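Local structure of fucolectin-related protein (Streptococcus pneumoniae, 2WMF) at residues 243-248 and 265-270; 252-257 and 486-491. The protein probably hydrolyses carbohydrate blood-group antigens of the host, acting as the catalytic module of a family 98 glycoside hydrolase. All blocks are in the same frame, centred on the assembly; numbering follows the deposited sequence.

Both contacts involve the chain that follows strand 237-243 of the barrel, but at different depths. Contact 1 is buried and local: helix 245-249 is covered by residues 265-270, and aromatic rings, aliphatic carbons and a few enclosed polar bonds do the work. Contact 2 lies at the surface and joins parts far apart in sequence, the loop 252-257 of the family 98 region and the start of helix 489-493 in the C-terminal region; it is small, polar and bridged by water. Their centres are about 10 Å apart, and they meet directly, since Trp-247 NE1 probably bonds to Thr-253 O and Ser-266 OG to Tyr-252 O.

Contact 1: 243-248 and 265-270; sequences DTWKWW and RSYASE
Thr-244 and Tyr-267 each set the first side-chain branch between backbone N and carbonyl carbon (chi1 62° to OG1 and 67° to CG), which turns the hydroxyl of Thr-244 to the backbone of Tyr-267 and brings the phenol ring beside Trp-245. The contact lies at the end of strand 237-243 of the (beta/alpha)8 barrel, where Asp-243 OD1 caps Trp-245 N as helix 245-249 begins and residues 265-270 fold back over it. Thr-244 OG1 donates to Tyr-267 O at 2.7 Å, in the carbonyl plane on a lone pair; threonine's hydroxyl, held close to the main chain, suits a carbonyl that passes this near. Tyr-267 turns its edge to the indole face in a T-shaped pair, CD2 lying 3.3 Å from Trp-245 CZ2, while its OH bonds to Glu-508. Long Lys-246 curls back to give NZ to Asp-243 O (2.8 Å), on the opposite carbonyl face from Lys-246 N. Lys-246 NZ also pairs with Glu-278, and its salt bridge to Glu-270 OE1 is long, 3.7 Å. Small Ser-266 lets the backbones close up, its CB 3.6 Å from Trp-248 CA. Glu-270 CA makes a CH-pi contact, 4.1 Å from the six-membered ring centroid of broad Trp-247.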
ATOM      1  N   ASP A 243       5.389   2.615  -3.845  1.00  7.69           N
ATOM      2  CA  ASP A 243       6.716   3.059  -4.296  1.00  7.40           C
ATOM      3  C   ASP A 243       6.757   4.562  -4.549  1.00  7.14           C
ATOM      4  O   ASP A 243       6.149   5.045  -5.505  1.00  7.36           O
ATOM      5  CB  ASP A 243       7.159   2.282  -5.543  1.00  7.47           C
ATOM      6  CG  ASP A 243       8.576   2.611  -5.981  1.00  8.06           C
ATOM      7  OD1 ASP A 243       9.273   3.348  -5.252  1.00  9.03           O
ATOM      8  OD2 ASP A 243       8.969   2.059  -7.039  1.00 10.20           O
ATOM      9  N   THR A 244       7.525   5.268  -3.733  1.00  7.62           N
ATOM     10  CA  THR A 244       7.621   6.751  -3.847  1.00  7.42           C
ATOM     11  C   THR A 244       8.471   7.178  -5.070  1.00  7.46           C
ATOM     12  O   THR A 244       8.470   8.353  -5.431  1.00  8.17           O
ATOM     13  CB  THR A 244       8.156   7.404  -2.587  1.00  8.16           C
ATOM     14  OG1 THR A 244       9.479   6.944  -2.332  1.00  8.39           O
ATOM     15  CG2 THR A 244       7.218   7.100  -1.345  1.00  7.70           C
ATOM     16  N   TRP A 245       9.147   6.213  -5.713  1.00  8.11           N
ATOM     17  CA  TRP A 245       9.760   6.471  -7.028  1.00  8.08           C
ATOM     18  C   TRP A 245       8.703   6.919  -8.048  1.00  7.40           C
ATOM     19  O   TRP A 245       9.045   7.532  -9.070  1.00  8.34           O
ATOM     20  CB  TRP A 245      10.510   5.243  -7.570  1.00  8.33           C
ATOM     21  CG  TRP A 245      11.912   5.037  -7.087  1.00  9.18           C
ATOM     22  CD1 TRP A 245      12.349   4.151  -6.143  1.00  9.01           C
ATOM     23  CD2 TRP A 245      13.085   5.690  -7.589  1.00  9.37           C
ATOM     24  NE1 TRP A 245      13.707   4.229  -6.008  1.00  9.83           N
ATOM     25  CE2 TRP A 245      14.198   5.139  -6.905  1.00 10.50           C
ATOM     26  CE3 TRP A 245      13.307   6.662  -8.555  1.00 11.03           C
ATOM     27  CZ2 TRP A 245      15.517   5.576  -7.125  1.00 11.69           C
ATOM     28  CZ3 TRP A 245      14.629   7.083  -8.796  1.00 11.24           C
ATOM     29  CH2 TRP A 245      15.707   6.542  -8.061  1.00 10.91           C
ATOM     30  N   LYS A 246       7.418   6.621  -7.806  1.00  6.48           N
ATOM     31  CA  LYS A 246       6.361   7.169  -8.710  1.00  7.30           C
ATOM     32  C   LYS A 246       6.500   8.704  -8.851  1.00  7.39           C
ATOM     33  O   LYS A 246       6.187   9.278  -9.936  1.00  7.99           O
ATOM     34  CB  LYS A 246       4.954   6.773  -8.271  1.00  7.53           C
ATOM     35  CG  LYS A 246       4.373   7.523  -7.057  1.00  7.17           C
ATOM     36  CD  LYS A 246       2.902   7.209  -6.830  1.00  7.59           C
ATOM     37  CE  LYS A 246       2.627   5.747  -6.559  1.00  6.93           C
ATOM     38  NZ  LYS A 246       3.308   5.184  -5.356  1.00  6.29           N
ATOM     39  N   TRP A 247       6.906   9.352  -7.763  1.00  8.12           N
ATOM     40  CA  TRP A 247       6.992  10.809  -7.733  1.00  8.02           C
ATOM     41  C   TRP A 247       8.039  11.277  -8.783  1.00  7.87           C
ATOM     42  O   TRP A 247       7.813  12.238  -9.552  1.00  9.16           O
ATOM     43  CB  TRP A 247       7.300  11.320  -6.313  1.00  7.37           C
ATOM     44  CG  TRP A 247       6.843  12.714  -6.012  1.00  8.10           C
ATOM     45  CD1 TRP A 247       7.621  13.810  -5.942  1.00  8.31           C
ATOM     46  CD2 TRP A 247       5.515  13.144  -5.686  1.00  6.29           C
ATOM     47  NE1 TRP A 247       6.878  14.929  -5.591  1.00  7.89           N
ATOM     48  CE2 TRP A 247       5.564  14.543  -5.467  1.00  8.18           C
ATOM     49  CE3 TRP A 247       4.285  12.480  -5.538  1.00  7.44           C
ATOM     50  CZ2 TRP A 247       4.433  15.275  -5.077  1.00  9.26           C
ATOM     51  CZ3 TRP A 247       3.171  13.222  -5.177  1.00  8.16           C
ATOM     52  CH2 TRP A 247       3.244  14.590  -4.968  1.00  8.35           C
ATOM     53  N   TRP A 248       9.154  10.559  -8.833  1.00  8.33           N
ATOM     54  CA  TRP A 248      10.239  10.760  -9.845  1.00  8.09           C
ATOM     55  C   TRP A 248       9.742  10.421 -11.246  1.00  8.42           C
ATOM     56  O   TRP A 248       9.983  11.168 -12.196  1.00  9.42           O
ATOM     57  CB  TRP A 248      11.429   9.883  -9.478  1.00  9.01           C
ATOM     58  CG  TRP A 248      12.608  10.015 -10.399  1.00  8.96           C
ATOM     59  CD1 TRP A 248      13.625  10.934 -10.321  1.00  9.16           C
ATOM     60  CD2 TRP A 248      12.886   9.188 -11.516  1.00  9.70           C
ATOM     61  NE1 TRP A 248      14.520  10.718 -11.350  1.00  9.96           N
ATOM     62  CE2 TRP A 248      14.091   9.644 -12.086  1.00  9.65           C
ATOM     63  CE3 TRP A 248      12.243   8.085 -12.093  1.00 11.09           C
ATOM     64  CZ2 TRP A 248      14.657   9.058 -13.200  1.00 11.19           C
ATOM     65  CZ3 TRP A 248      12.826   7.490 -13.209  1.00 11.39           C
ATOM     66  CH2 TRP A 248      14.020   7.995 -13.758  1.00 10.69           C
ATOM     67  N   ARG A 265      15.900  13.324  -5.110  1.00  8.31           N
ATOM     68  CA  ARG A 265      15.097  13.968  -4.082  1.00  8.69           C
ATOM     69  C   ARG A 265      13.575  13.754  -4.323  1.00  8.25           C
ATOM     70  O   ARG A 265      12.763  13.835  -3.393  1.00  8.34           O
ATOM     71  CB  ARG A 265      15.485  15.430  -3.991  1.00  8.55           C
ATOM     72  CG  ARG A 265      16.850  15.620  -3.430  1.00  8.96           C
ATOM     73  CD  ARG A 265      17.277  17.064  -3.396  1.00 10.04           C
ATOM     74  NE  ARG A 265      17.604  17.543  -4.736  1.00  9.73           N
ATOM     75  CZ  ARG A 265      18.276  18.675  -4.988  1.00  9.38           C
ATOM     76  NH1 ARG A 265      18.607  19.483  -4.003  1.00 10.98           N
ATOM     77  NH2 ARG A 265      18.580  18.999  -6.238  1.00 11.26           N
ATOM     78  N   SER A 266      13.195  13.506  -5.571  1.00  8.89           N
ATOM     79  CA  SER A 266      11.807  13.197  -5.912  1.00  8.58           C
ATOM     80  C   SER A 266      11.284  11.971  -5.175  1.00  8.62           C
ATOM     81  O   SER A 266      10.107  11.929  -4.773  1.00  9.11           O
ATOM     82  CB  SER A 266      11.628  13.068  -7.441  1.00  8.20           C
ATOM     83  OG  SER A 266      12.033  14.253  -8.138  1.00  7.64           O
ATOM     84  N   TYR A 267      12.124  10.956  -4.960  1.00  8.53           N
ATOM     85  CA  TYR A 267      11.598   9.780  -4.247  1.00  8.69           C
ATOM     86  C   TYR A 267      11.424  10.031  -2.747  1.00  8.05           C
ATOM     87  O   TYR A 267      10.837   9.202  -2.026  1.00  9.39           O
ATOM     88  CB  TYR A 267      12.397   8.508  -4.524  1.00  9.20           C
ATOM     89  CG  TYR A 267      13.824   8.398  -4.031  1.00  9.49           C
ATOM     90  CD1 TYR A 267      14.170   8.625  -2.695  1.00  9.66           C
ATOM     91  CD2 TYR A 267      14.835   7.897  -4.890  1.00 10.29           C
ATOM     92  CE1 TYR A 267      15.502   8.453  -2.255  1.00  9.87           C
ATOM     93  CE2 TYR A 267      16.159   7.708  -4.446  1.00  9.89           C
ATOM     94  CZ  TYR A 267      16.500   7.988  -3.143  1.00  8.95           C
ATOM     95  OH  TYR A 267      17.800   7.745  -2.712  1.00 10.54           O
ATOM     96  N   ALA A 268      11.924  11.188  -2.276  1.00  7.66           N
ATOM     97  CA  ALA A 268      11.755  11.625  -0.895  1.00  7.89           C
ATOM     98  C   ALA A 268      10.733  12.765  -0.768  1.00  6.66           C
ATOM     99  O   ALA A 268      10.679  13.464   0.256  1.00  7.40           O
ATOM    100  CB  ALA A 268      13.156  12.011  -0.276  1.00  8.12           C
ATOM    101  N   SER A 269       9.874  12.888  -1.794  1.00  7.91           N
ATOM    102  CA  SER A 269       8.943  13.984  -1.886  1.00  7.70           C
ATOM    103  C   SER A 269       7.442  13.629  -1.972  1.00  8.45           C
ATOM    104  O   SER A 269       6.593  14.506  -1.926  1.00  9.22           O
ATOM    105  CB  SER A 269       9.343  14.923  -3.028  1.00  7.75           C
ATOM    106  OG  SER A 269      10.632  15.497  -2.791  1.00  7.86           O
ATOM    107  N   GLU A 270       7.100  12.346  -2.068  1.00  7.28           N
ATOM    108  CA  GLU A 270       5.674  11.966  -1.988  1.00  7.71           C
ATOM    109  C   GLU A 270       5.200  12.264  -0.547  1.00  7.09           C
ATOM    110  O   GLU A 270       5.829  11.775   0.413  1.00  7.42           O
ATOM    111  CB  GLU A 270       5.470  10.490  -2.293  1.00  7.46           C
ATOM    112  CG  GLU A 270       3.998  10.100  -2.151  1.00  7.39           C
ATOM    113  CD  GLU A 270       3.591   8.719  -2.617  1.00  7.88           C
ATOM    114  OE1 GLU A 270       4.324   8.090  -3.388  1.00  8.18           O
ATOM    115  OE2 GLU A 270       2.449   8.302  -2.194  1.00  9.28           O
TER

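Contact 2: 252-257 and 486-491; sequences YTNTFE and TDKTAM
Thr-489 OG1 is gripped twice: Asn-254 ND2 donates to it across the contact at 3.0 Å, and its own hydroxyl donates a hydrogen bond to Asp-487 OD1 (2.6 Å). The first bond is fairly straight (154° at the hydrogen) and lies close to the amide plane of Asn-254. The second uses the syn lone pair of the carboxylate, whose same oxygen also takes Thr-489 N from above its plane, a capping bond at the start of helix 489-493. Aspartate suits the position before the helix because its short carboxylate reaches the N-H of Thr-489, and the threonine hydroxyl is near enough to hold the same oxygen.

With CG anti to the backbone N (chi1 -162°), Asn-254 extends its amide to the other segment, and each end finds different work. While ND2 binds Thr-489, Asn-254 OD1 rests 3.3 Å from Lys-488 CB and accepts from a water at 2.8 Å. That water also bonds Thr-255 OG1 (2.7 Å) and accepts from Lys-488 N (3.0 Å). A second water links Thr-255 OG1 to Lys-488 NZ, accepting from the ammonium at 2.9 Å. Lys-488 bends its chain away from the loop, and NZ also donates to Thr-486 O and OG1 and pairs with Glu-272.

Asn-254 opens a type II beta turn, closed by Glu-257 N to Asn-254 O at 2.9 Å. Glu-257 OE1 braces the turn by accepting from Thr-253 OG1 and Asn-254 N, and pairs with Arg-260.

One direct hydrogen bond and two waters thus tie a barrel loop to a C-terminal helix start. With 154 Å² buried, the join appears to rest mainly on directional polar bonds and the two waters; the amide and hydroxyls suit this because each can donate and accept.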
ATOM      1  N   TYR A 252       7.724  14.963 -10.726  1.00  8.08           N
ATOM      2  CA  TYR A 252       7.375  15.838  -9.652  1.00  8.36           C
ATOM      3  C   TYR A 252       8.573  16.103  -8.753  1.00  8.62           C
ATOM      4  O   TYR A 252       9.489  15.299  -8.683  1.00  8.66           O
ATOM      5  CB  TYR A 252       6.213  15.240  -8.850  1.00  9.25           C
ATOM      6  CG  TYR A 252       4.895  15.089  -9.556  1.00  8.99           C
ATOM      7  CD1 TYR A 252       4.609  15.770 -10.729  1.00  9.62           C
ATOM      8  CD2 TYR A 252       3.877  14.329  -8.992  1.00  9.53           C
ATOM      9  CE1 TYR A 252       3.375  15.651 -11.335  1.00  8.70           C
ATOM     10  CE2 TYR A 252       2.644  14.212  -9.584  1.00  9.90           C
ATOM     11  CZ  TYR A 252       2.409  14.885 -10.764  1.00  9.27           C
ATOM     12  OH  TYR A 252       1.197  14.793 -11.368  1.00 11.82           O
ATOM     13  N   THR A 253       8.528  17.224  -8.041  1.00  9.23           N
ATOM     14  CA  THR A 253       9.624  17.695  -7.183  1.00  9.14           C
ATOM     15  C   THR A 253       9.085  18.110  -5.802  1.00  9.17           C
ATOM     16  O   THR A 253       8.366  17.335  -5.171  1.00 10.15           O
ATOM     17  CB  THR A 253      10.463  18.758  -7.917  1.00 10.39           C
ATOM     18  OG1 THR A 253       9.610  19.821  -8.353  1.00 10.05           O
ATOM     19  CG2 THR A 253      11.169  18.105  -9.090  1.00 11.08           C
ATOM     20  N   ASN A 254       9.336  19.335  -5.347  1.00  9.89           N
ATOM     21  CA  ASN A 254       8.726  19.802  -4.098  1.00  8.81           C
ATOM     22  C   ASN A 254       7.206  19.782  -4.202  1.00  8.92           C
ATOM     23  O   ASN A 254       6.640  19.940  -5.299  1.00  8.72           O
ATOM     24  CB  ASN A 254       9.230  21.208  -3.778  1.00  9.17           C
ATOM     25  CG  ASN A 254       9.021  21.605  -2.333  1.00 11.40           C
ATOM     26  OD1 ASN A 254       8.559  20.807  -1.513  1.00 10.96           O
ATOM     27  ND2 ASN A 254       9.345  22.855  -2.020  1.00 11.45           N
ATOM     28  N   THR A 255       6.505  19.633  -3.087  1.00  8.96           N
ATOM     29  CA  THR A 255       5.045  19.530  -3.149  1.00  8.35           C
ATOM     30  C   THR A 255       4.449  20.737  -3.910  1.00  8.61           C
ATOM     31  O   THR A 255       4.735  21.897  -3.578  1.00  9.55           O
ATOM     32  CB  THR A 255       4.426  19.460  -1.732  1.00  7.74           C
ATOM     33  OG1 THR A 255       5.314  18.725  -0.894  1.00  7.87           O
ATOM     34  CG2 THR A 255       3.038  18.791  -1.766  1.00  8.75           C
ATOM     35  N   PHE A 256       3.594  20.405  -4.891  1.00  9.01           N
ATOM     36  CA  PHE A 256       2.880  21.357  -5.750  1.00  8.91           C
ATOM     37  C   PHE A 256       3.735  22.121  -6.790  1.00 10.04           C
ATOM     38  O   PHE A 256       3.207  22.909  -7.583  1.00 11.95           O
ATOM     39  CB  PHE A 256       2.083  22.357  -4.933  1.00  8.08           C
ATOM     40  CG  PHE A 256       1.270  21.739  -3.802  1.00  8.36           C
ATOM     41  CD1 PHE A 256       0.336  20.749  -4.103  1.00  9.15           C
ATOM     42  CD2 PHE A 256       1.376  22.199  -2.504  1.00  9.45           C
ATOM     43  CE1 PHE A 256      -0.407  20.163  -3.111  1.00  9.65           C
ATOM     44  CE2 PHE A 256       0.591  21.644  -1.498  1.00 10.49           C
ATOM     45  CZ  PHE A 256      -0.312  20.625  -1.804  1.00  9.68           C
ATOM     46  N   GLU A 257       5.029  21.887  -6.781  1.00  9.60           N
ATOM     47  CA  GLU A 257       5.980  22.648  -7.614  1.00 10.36           C
ATOM     48  C   GLU A 257       5.972  22.156  -9.051  1.00 10.99           C
ATOM     49  O   GLU A 257       5.859  20.957  -9.336  1.00 10.62           O
ATOM     50  CB  GLU A 257       7.380  22.539  -7.009  1.00 10.47           C
ATOM     51  CG  GLU A 257       8.507  23.252  -7.754  1.00 11.47           C
ATOM     52  CD  GLU A 257       9.825  23.026  -7.043  1.00 11.53           C
ATOM     53  OE1 GLU A 257      10.292  21.855  -6.914  1.00 11.40           O
ATOM     54  OE2 GLU A 257      10.398  24.035  -6.616  1.00 16.25           O
ATOM     55  N   THR A 486       5.678  16.805   5.769  1.00  8.43           N
ATOM     56  CA  THR A 486       6.808  17.702   6.068  1.00  8.47           C
ATOM     57  C   THR A 486       7.056  18.616   4.855  1.00  9.72           C
ATOM     58  O   THR A 486       6.807  18.211   3.713  1.00  8.25           O
ATOM     59  CB  THR A 486       8.087  16.912   6.417  1.00  8.47           C
ATOM     60  OG1 THR A 486       8.516  16.146   5.260  1.00  8.00           O
ATOM     61  CG2 THR A 486       7.873  16.042   7.636  1.00 10.16           C
ATOM     62  N   ASP A 487       7.587  19.817   5.099  1.00  9.64           N
ATOM     63  CA  ASP A 487       8.009  20.715   4.033  1.00  9.62           C
ATOM     64  C   ASP A 487       9.332  20.197   3.431  1.00  8.85           C
ATOM     65  O   ASP A 487      10.337  20.032   4.147  1.00 10.24           O
ATOM     66  CB  ASP A 487       8.196  22.120   4.616  1.00  9.24           C
ATOM     67  CG  ASP A 487       8.645  23.139   3.600  1.00 11.00           C
ATOM     68  OD1 ASP A 487       8.557  22.848   2.385  1.00 10.56           O
ATOM     69  OD2 ASP A 487       9.056  24.239   4.045  1.00 14.77           O
ATOM     70  N   LYS A 488       9.319  19.921   2.118  1.00  8.67           N
ATOM     71  CA  LYS A 488      10.480  19.363   1.425  1.00  8.89           C
ATOM     72  C   LYS A 488      11.374  20.458   0.831  1.00  8.40           C
ATOM     73  O   LYS A 488      12.335  20.159   0.117  1.00  9.77           O
ATOM     74  CB  LYS A 488      10.033  18.441   0.285  1.00  8.94           C
ATOM     75  CG  LYS A 488       8.978  17.319   0.668  1.00  9.22           C
ATOM     76  CD  LYS A 488       9.521  16.446   1.783  1.00  9.57           C
ATOM     77  CE  LYS A 488       8.586  15.303   2.150  1.00  8.46           C
ATOM     78  NZ  LYS A 488       7.202  15.711   2.526  1.00  7.98           N
ATOM     79  N   THR A 489      11.030  21.723   1.086  1.00  9.97           N
ATOM     80  CA  THR A 489      11.770  22.851   0.501  1.00  9.31           C
ATOM     81  C   THR A 489      13.276  22.818   0.841  1.00  9.24           C
ATOM     82  O   THR A 489      14.115  23.005  -0.062  1.00  8.56           O
ATOM     83  CB  THR A 489      11.142  24.231   0.961  1.00 10.18           C
ATOM     84  OG1 THR A 489       9.753  24.289   0.588  1.00 11.35           O
ATOM     85  CG2 THR A 489      11.903  25.386   0.330  1.00 10.84           C
ATOM     86  N   ALA A 490      13.637  22.565   2.104  1.00  8.96           N
ATOM     87  CA  ALA A 490      15.063  22.554   2.465  1.00  9.14           C
ATOM     88  C   ALA A 490      15.863  21.539   1.620  1.00  8.58           C
ATOM     89  O   ALA A 490      16.948  21.833   1.111  1.00  9.47           O
ATOM     90  CB  ALA A 490      15.260  22.296   3.941  1.00  9.94           C
ATOM     91  N   MET A 491      15.304  20.339   1.452  1.00  8.58           N
ATOM     92  CA  MET A 491      16.003  19.308   0.730  1.00  8.69           C
ATOM     93  C   MET A 491      16.204  19.754  -0.737  1.00  8.78           C
ATOM     94  O   MET A 491      17.294  19.569  -1.339  1.00  9.47           O
ATOM     95  CB  MET A 491      15.196  17.997   0.798  1.00  7.82           C
ATOM     96  CG  MET A 491      15.811  16.857   0.000  1.00  9.31           C
ATOM     97  SD  MET A 491      14.837  15.345   0.147  1.00  9.74           S
ATOM     98  CE  MET A 491      13.252  15.957  -0.487  1.00  9.82           C
TER
HETATM   99  O   HOH W   1       6.813  20.413   0.607  1.00 11.59           O
HETATM  100  O   HOH W   2       5.685  16.065   0.125  1.00  9.53           O